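Local atomic coordinates of single-stranded-DNA-specific exonuclease RecJ (Thermus thermophilus, PDB entry 2ZXR), a protein that degrades single-stranded DNA exonucleolytically in the 5' to 3' direction, using divalent metal ions, and leaves single-stranded RNA without detectable cleavage. Residues Ser243-Val246 and Gly247-Leu250; Leu250-Ala254 and Val255-Gly259; Ala293-Ala296 and Gln297-Gly301. One frame throughout, in Å; residues are numbered along the deposited sequence.

Contact 1. Residues Ser243-Val246 and Gly247-Leu250; sequences SSWV and GLRL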
loop_
_atom_site.group_PDB
_atom_site.type_symbol
_atom_site.label_atom_id
_atom_site.label_comp_id
_atom_site.label_asym_id
_atom_site.label_seq_id
_atom_site.Cartn_x
_atom_site.Cartn_y
_atom_site.Cartn_z
ATOM N N SER A 243 -7.070 -1.056 26.380
ATOM C CA SER A 243 -6.647 -2.442 26.428
ATOM C C SER A 243 -6.727 -3.109 27.777
ATOM O O SER A 243 -6.537 -2.471 28.803
ATOM C CB SER A 243 -5.206 -2.580 25.943
ATOM O OG SER A 243 -4.839 -3.954 25.884
ATOM N N SER A 244 -6.996 -4.408 27.772
ATOM C CA SER A 244 -7.014 -5.165 29.023
ATOM C C SER A 244 -5.542 -5.404 29.406
ATOM O O SER A 244 -5.258 -5.829 30.523
ATOM C CB SER A 244 -7.687 -6.535 28.842
ATOM O OG SER A 244 -9.066 -6.394 28.583
ATOM N N TRP A 245 -4.628 -5.135 28.460
ATOM C CA TRP A 245 -3.185 -5.352 28.674
ATOM C C TRP A 245 -2.515 -4.012 28.879
ATOM O O TRP A 245 -2.178 -3.346 27.917
ATOM C CB TRP A 245 -2.597 -6.078 27.463
ATOM C CG TRP A 245 -3.627 -6.934 26.771
ATOM C CD1 TRP A 245 -4.014 -6.858 25.462
ATOM C CD2 TRP A 245 -4.424 -7.963 27.369
ATOM N NE1 TRP A 245 -5.004 -7.781 25.209
ATOM C CE2 TRP A 245 -5.274 -8.471 26.359
ATOM C CE3 TRP A 245 -4.500 -8.505 28.662
ATOM C CZ2 TRP A 245 -6.194 -9.500 26.597
ATOM C CZ3 TRP A 245 -5.407 -9.527 28.907
ATOM C CH2 TRP A 245 -6.251 -10.018 27.871
ATOM N N VAL A 246 -2.299 -3.638 30.142
ATOM C CA VAL A 246 -1.737 -2.330 30.478
ATOM C C VAL A 246 -0.452 -1.954 29.757
ATOM O O VAL A 246 -0.250 -0.793 29.447
ATOM C CB VAL A 246 -1.555 -2.162 32.037
ATOM C CG1 VAL A 246 -0.363 -2.998 32.570
ATOM C CG2 VAL A 246 -1.355 -0.683 32.355
ATOM N N GLY A 247 0.400 -2.930 29.463
ATOM C CA GLY A 247 1.643 -2.653 28.753
ATOM C C GLY A 247 1.424 -2.167 27.320
ATOM O O GLY A 247 2.143 -1.283 26.828
ATOM N N LEU A 248 0.428 -2.737 26.650
ATOM C CA LEU A 248 0.135 -2.340 25.285
ATOM C C LEU A 248 -0.499 -0.944 25.307
ATOM O O LEU A 248 -0.158 -0.072 24.514
ATOM C CB LEU A 248 -0.821 -3.340 24.638
ATOM C CG LEU A 248 -1.227 -2.962 23.208
ATOM C CD1 LEU A 248 0.031 -2.841 22.325
ATOM C CD2 LEU A 248 -2.183 -4.030 22.649
ATOM N N ARG A 249 -1.434 -0.729 26.218
ATOM C CA ARG A 249 -2.059 0.581 26.291
ATOM C C ARG A 249 -0.984 1.663 26.535
ATOM O O ARG A 249 -0.952 2.682 25.867
ATOM C CB ARG A 249 -3.107 0.604 27.415
ATOM C CG ARG A 249 -3.646 1.979 27.679
ATOM C CD ARG A 249 -4.728 1.974 28.733
ATOM N NE ARG A 249 -4.975 3.338 29.195
ATOM C CZ ARG A 249 -5.877 3.671 30.111
ATOM N NH1 ARG A 249 -6.635 2.729 30.674
ATOM N NH2 ARG A 249 -6.012 4.945 30.463
ATOM N N LEU A 250 -0.088 1.416 27.478
ATOM C CA LEU A 250 0.978 2.364 27.798
ATOM C C LEU A 250 1.966 2.540 26.625
ATOM O O LEU A 250 2.437 3.644 26.366
ATOM C CB LEU A 250 1.709 1.890 29.072
ATOM C CG LEU A 250 1.776 2.759 30.354
ATOM C CD1 LEU A 250 0.446 3.466 30.649
ATOM C CD2 LEU A 250 2.205 1.861 31.551
#
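The first turn of helix 246-254 starts here, with W245 at the N-cap position and its backbone carbonyl as the first acceptor of the helix. W245 O takes R249 N at 3.2 Å with an N-H...O angle of 168° and the donor in the carbonyl plane; L248 N, nearer but badly aimed, adds a weak bond to the same oxygen. One residue on, V246 O receives L250 N at 3.0 Å, the donor tilted 26° from the carbonyl plane. Two successive i to i+4 bonds are the evidence that helical geometry is established.

An ST turn precedes the helix: S243 OG, set beside its carbonyl carbon (chi1 -175°), accepts W245 N at 2.8 Å, and D212 OD1 is a second partner of the hydroxyl. The same rotation brings S243 OG to 4.2 Å from L248 CD2, a methyl that also lies at the edge of the W245 ring, near its plane. At the root of the tryptophan side chain, W245 CB meets L248 CB at 4.3 Å. Across the turn S243 CB touches R249 CB, whereas the extended arginine chain leads away to a salt bridge with E253.

W245 and L248 pack on helix 211-220, through L213 and through D212 and V216 respectively; V246 and L250 lean on helix 293-321.

Contact 2. Residues Leu250-Ala254 and Val255-Gly259; sequences LLAEA and VGYTG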
loop_
_atom_site.group_PDB
_atom_site.type_symbol
_atom_site.label_atom_id
_atom_site.label_comp_id
_atom_site.label_asym_id
_atom_site.label_seq_id
_atom_site.Cartn_x
_atom_site.Cartn_y
_atom_site.Cartn_z
ATOM N N LEU A 250 -0.088 1.416 27.478
ATOM C CA LEU A 250 0.978 2.364 27.798
ATOM C C LEU A 250 1.966 2.540 26.625
ATOM O O LEU A 250 2.437 3.644 26.366
ATOM C CB LEU A 250 1.709 1.890 29.072
ATOM C CG LEU A 250 1.776 2.759 30.354
ATOM C CD1 LEU A 250 0.446 3.466 30.649
ATOM C CD2 LEU A 250 2.205 1.861 31.551
ATOM N N LEU A 251 2.297 1.469 25.911
ATOM C CA LEU A 251 3.220 1.654 24.791
ATOM C C LEU A 251 2.513 2.539 23.757
ATOM O O LEU A 251 3.109 3.478 23.219
ATOM C CB LEU A 251 3.602 0.315 24.165
ATOM C CG LEU A 251 4.509 0.340 22.931
ATOM C CD1 LEU A 251 5.786 1.177 23.193
ATOM C CD2 LEU A 251 4.887 -1.114 22.600
ATOM N N ALA A 252 1.234 2.250 23.503
ATOM C CA ALA A 252 0.448 3.026 22.539
ATOM C C ALA A 252 0.386 4.515 22.928
ATOM O O ALA A 252 0.619 5.389 22.095
ATOM C CB ALA A 252 -0.946 2.454 22.428
ATOM N N GLU A 253 0.066 4.812 24.182
ATOM C CA GLU A 253 -0.002 6.222 24.596
ATOM C C GLU A 253 1.363 6.902 24.483
ATOM O O GLU A 253 1.444 8.048 24.046
ATOM C CB GLU A 253 -0.501 6.337 26.026
ATOM C CG GLU A 253 -1.862 5.715 26.213
ATOM C CD GLU A 253 -2.354 5.771 27.648
ATOM O OE1 GLU A 253 -1.524 6.010 28.556
ATOM O OE2 GLU A 253 -3.573 5.565 27.857
ATOM N N ALA A 254 2.423 6.185 24.843
ATOM C CA ALA A 254 3.784 6.730 24.778
ATOM C C ALA A 254 4.084 7.268 23.393
ATOM O O ALA A 254 4.762 8.289 23.256
ATOM C CB ALA A 254 4.842 5.647 25.144
ATOM N N VAL A 255 3.599 6.582 22.365
ATOM C CA VAL A 255 3.869 7.039 21.012
ATOM C C VAL A 255 2.775 7.919 20.412
ATOM O O VAL A 255 2.819 8.240 19.230
ATOM C CB VAL A 255 4.169 5.857 20.069
ATOM C CG1 VAL A 255 5.279 5.007 20.673
ATOM C CG2 VAL A 255 2.926 5.022 19.851
ATOM N N GLY A 256 1.808 8.327 21.224
ATOM C CA GLY A 256 0.762 9.211 20.713
ATOM C C GLY A 256 -0.280 8.584 19.818
ATOM O O GLY A 256 -0.782 9.206 18.900
ATOM N N TYR A 257 -0.594 7.332 20.081
ATOM C CA TYR A 257 -1.593 6.585 19.332
ATOM C C TYR A 257 -2.924 7.312 19.213
ATOM O O TYR A 257 -3.412 7.878 20.186
ATOM C CB TYR A 257 -1.836 5.256 20.040
ATOM C CG TYR A 257 -2.800 4.334 19.330
ATOM C CD1 TYR A 257 -4.026 3.996 19.905
ATOM C CD2 TYR A 257 -2.472 3.764 18.112
ATOM C CE1 TYR A 257 -4.891 3.110 19.293
ATOM C CE2 TYR A 257 -3.352 2.856 17.474
ATOM C CZ TYR A 257 -4.560 2.537 18.078
ATOM O OH TYR A 257 -5.443 1.671 17.456
ATOM N N THR A 258 -3.509 7.296 18.018
ATOM C CA THR A 258 -4.826 7.898 17.819
ATOM C C THR A 258 -5.756 6.944 17.048
ATOM O O THR A 258 -6.690 7.399 16.380
ATOM C CB THR A 258 -4.738 9.212 17.044
ATOM O OG1 THR A 258 -4.324 8.935 15.707
ATOM C CG2 THR A 258 -3.735 10.176 17.718
ATOM N N GLY A 259 -5.476 5.634 17.105
ATOM C CA GLY A 259 -6.330 4.651 16.441
ATOM C C GLY A 259 -6.002 4.248 15.005
ATOM O O GLY A 259 -6.808 3.569 14.318
#
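A252 and Y257 meet across the end of helix 246-254 through their beta carbons, CB to CB at 3.8 Å. The methyl of A252 approaches the tyrosine ring obliquely, with Y257 CG 4.1 Å from A252 CB, so the touch lies at the root of the ring. Y257 CG stands opposite its own backbone N about the first bond (chi1 -177°), a rotation that carries the phenol away from the helix end; G259 N sits 3.2 Å above the ring plane, over its centre, and the hydroxyl reaches L237 O. V255 turns differently: it lays CG2 against A252 O at 3.2 Å, while CG1 lies near L251 O. Y257 CB also packs on A252 O, so A252 O is touched by two side chains.

The backbone bonds identify a Schellman motif. Y257 N donates to A252 O at 3.1 Å in a fairly straight bond, and G256 N donates to E253 O at 2.9 Å. The latter donor stands 63° out of the carbonyl plane. G256 is the C-prime residue, and its positive phi of 74° reverses the chain. V255 N still bonds to L251 O in the helical pattern, with a weak second bond to A252 O.

The turn leads from helix 246-254 toward helix 261-277, where V255 rests on R267, I268 and R271. A252 and Y257 both touch I240, in the loop after helix 227-239, and A254 faces V300 and H304 of helix 293-321.

Contact 3. Residues Ala293-Ala296 and Gln297-Gly301; sequences AAEA and QALVG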
loop_
_atom_site.group_PDB
_atom_site.type_symbol
_atom_site.label_atom_id
_atom_site.label_comp_id
_atom_site.label_asym_id
_atom_site.label_seq_id
_atom_site.Cartn_x
_atom_site.Cartn_y
_atom_site.Cartn_z
ATOM N N ALA A 293 1.135 -1.768 36.233
ATOM C CA ALA A 293 1.372 -0.572 35.427
ATOM C C ALA A 293 2.754 0.058 35.594
ATOM O O ALA A 293 3.314 0.579 34.627
ATOM C CB ALA A 293 0.293 0.460 35.720
ATOM N N ALA A 294 3.283 0.019 36.818
ATOM C CA ALA A 294 4.588 0.587 37.116
ATOM C C ALA A 294 5.677 -0.216 36.423
ATOM O O ALA A 294 6.610 0.343 35.889
ATOM C CB ALA A 294 4.829 0.587 38.628
ATOM N N GLU A 295 5.563 -1.534 36.457
ATOM C CA GLU A 295 6.538 -2.375 35.799
ATOM C C GLU A 295 6.412 -2.148 34.281
ATOM O O GLU A 295 7.404 -2.028 33.570
ATOM C CB GLU A 295 6.288 -3.842 36.149
ATOM C CG GLU A 295 7.161 -4.811 35.358
ATOM C CD GLU A 295 6.800 -6.283 35.572
ATOM O OE1 GLU A 295 5.663 -6.581 36.010
ATOM O OE2 GLU A 295 7.652 -7.150 35.284
ATOM N N ALA A 296 5.182 -2.084 33.789
ATOM C CA ALA A 296 4.974 -1.860 32.363
ATOM C C ALA A 296 5.604 -0.501 31.982
ATOM O O ALA A 296 6.350 -0.412 30.997
ATOM C CB ALA A 296 3.483 -1.873 32.043
ATOM N N GLN A 297 5.319 0.542 32.769
ATOM C CA GLN A 297 5.872 1.879 32.499
ATOM C C GLN A 297 7.394 1.803 32.340
ATOM O O GLN A 297 7.962 2.312 31.368
ATOM C CB GLN A 297 5.496 2.844 33.626
ATOM C CG GLN A 297 6.011 4.309 33.480
ATOM C CD GLN A 297 5.626 5.178 34.705
ATOM O OE1 GLN A 297 6.050 4.910 35.839
ATOM N NE2 GLN A 297 4.811 6.196 34.479
ATOM N N ALA A 298 8.052 1.145 33.286
ATOM C CA ALA A 298 9.499 0.985 33.223
ATOM C C ALA A 298 9.918 0.255 31.932
ATOM O O ALA A 298 10.891 0.652 31.284
ATOM C CB ALA A 298 9.998 0.198 34.446
ATOM N N LEU A 299 9.200 -0.808 31.565
ATOM C CA LEU A 299 9.537 -1.566 30.357
ATOM C C LEU A 299 9.349 -0.730 29.097
ATOM O O LEU A 299 10.109 -0.866 28.149
ATOM C CB LEU A 299 8.704 -2.865 30.266
ATOM C CG LEU A 299 9.096 -3.926 31.316
ATOM C CD1 LEU A 299 8.025 -5.023 31.387
ATOM C CD2 LEU A 299 10.464 -4.527 30.977
ATOM N N VAL A 300 8.324 0.118 29.072
ATOM C CA VAL A 300 8.110 0.983 27.921
ATOM C C VAL A 300 9.376 1.858 27.811
ATOM O O VAL A 300 9.919 2.050 26.726
ATOM C CB VAL A 300 6.818 1.846 28.096
ATOM C CG1 VAL A 300 6.805 3.004 27.092
ATOM C CG2 VAL A 300 5.569 0.946 27.854
ATOM N N GLY A 301 9.861 2.360 28.942
ATOM C CA GLY A 301 11.081 3.159 28.914
ATOM C C GLY A 301 12.217 2.340 28.312
ATOM O O GLY A 301 13.004 2.820 27.488
HETATM O O HOH W 1 7.610 2.517 36.682
#
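L299 lies beside E295 one helical turn on, their side chains pointing the same way. From its root, L299 CB lies against two carbonyl oxygens of the preceding turn, A296 O and E295 O, both on the same side of it. The next atom, CG, is turned toward its own backbone N (chi1 -70°), which brings L299 CG to 3.4 Å from E295 O. At the tip, L299 CD1 passes alongside the glutamate chain and meets E295 CG at 4.1 Å. Beyond this hydrocarbon touch, the extended E295 chain carries its carboxylate onward, OE2 to a salt bridge with R286 and OE1 to T290 OG1.

On another flank Q297 is extended, with CG opposite the backbone N (chi1 -180°), and its CB lies 3.3 Å from A293 O. A water bridges the turn, donating to Q297 OE1 at 3.0 Å and to A294 O at a short 2.5 Å. That carbonyl also accepts A298 N.

Four i to i+4 bonds run through the turn. Q297 N to A293 O is short at 2.7 Å; V300 N to A296 O, at 2.8 Å, has its donor nearly along the C=O axis, whereas the other three are tilted from their carbonyl planes.

A296 and V300 touch both L287 of helix 281-289 and helix 246-254. The run of i to i+4 bonds is that of a regular alpha-helix; D292 OD1, accepting E295 N, marks the start of helix 293-321.

Overall arrangement
Following the chain from the N terminus, contact 1 ends the loop after helix 227-239 and begins helix 246-254; contact 2 shares L250 with it and ends that helix in the turn toward helix 261-277. Their centres lie 10 Å apart, joined end to end with neither nested in the other. After helices 261-277 and 281-289, contact 3 opens helix 293-321, in series with both. It meets them laterally: V246 CG2 lies 3.9 Å from A293 CB, L250 CD2 is 3.5 Å from A293 O, and A254 CB is 3.8 Å from V300 CG1. Helix 246-254 is thus bound along its length to helix 293-321, away from the metal site.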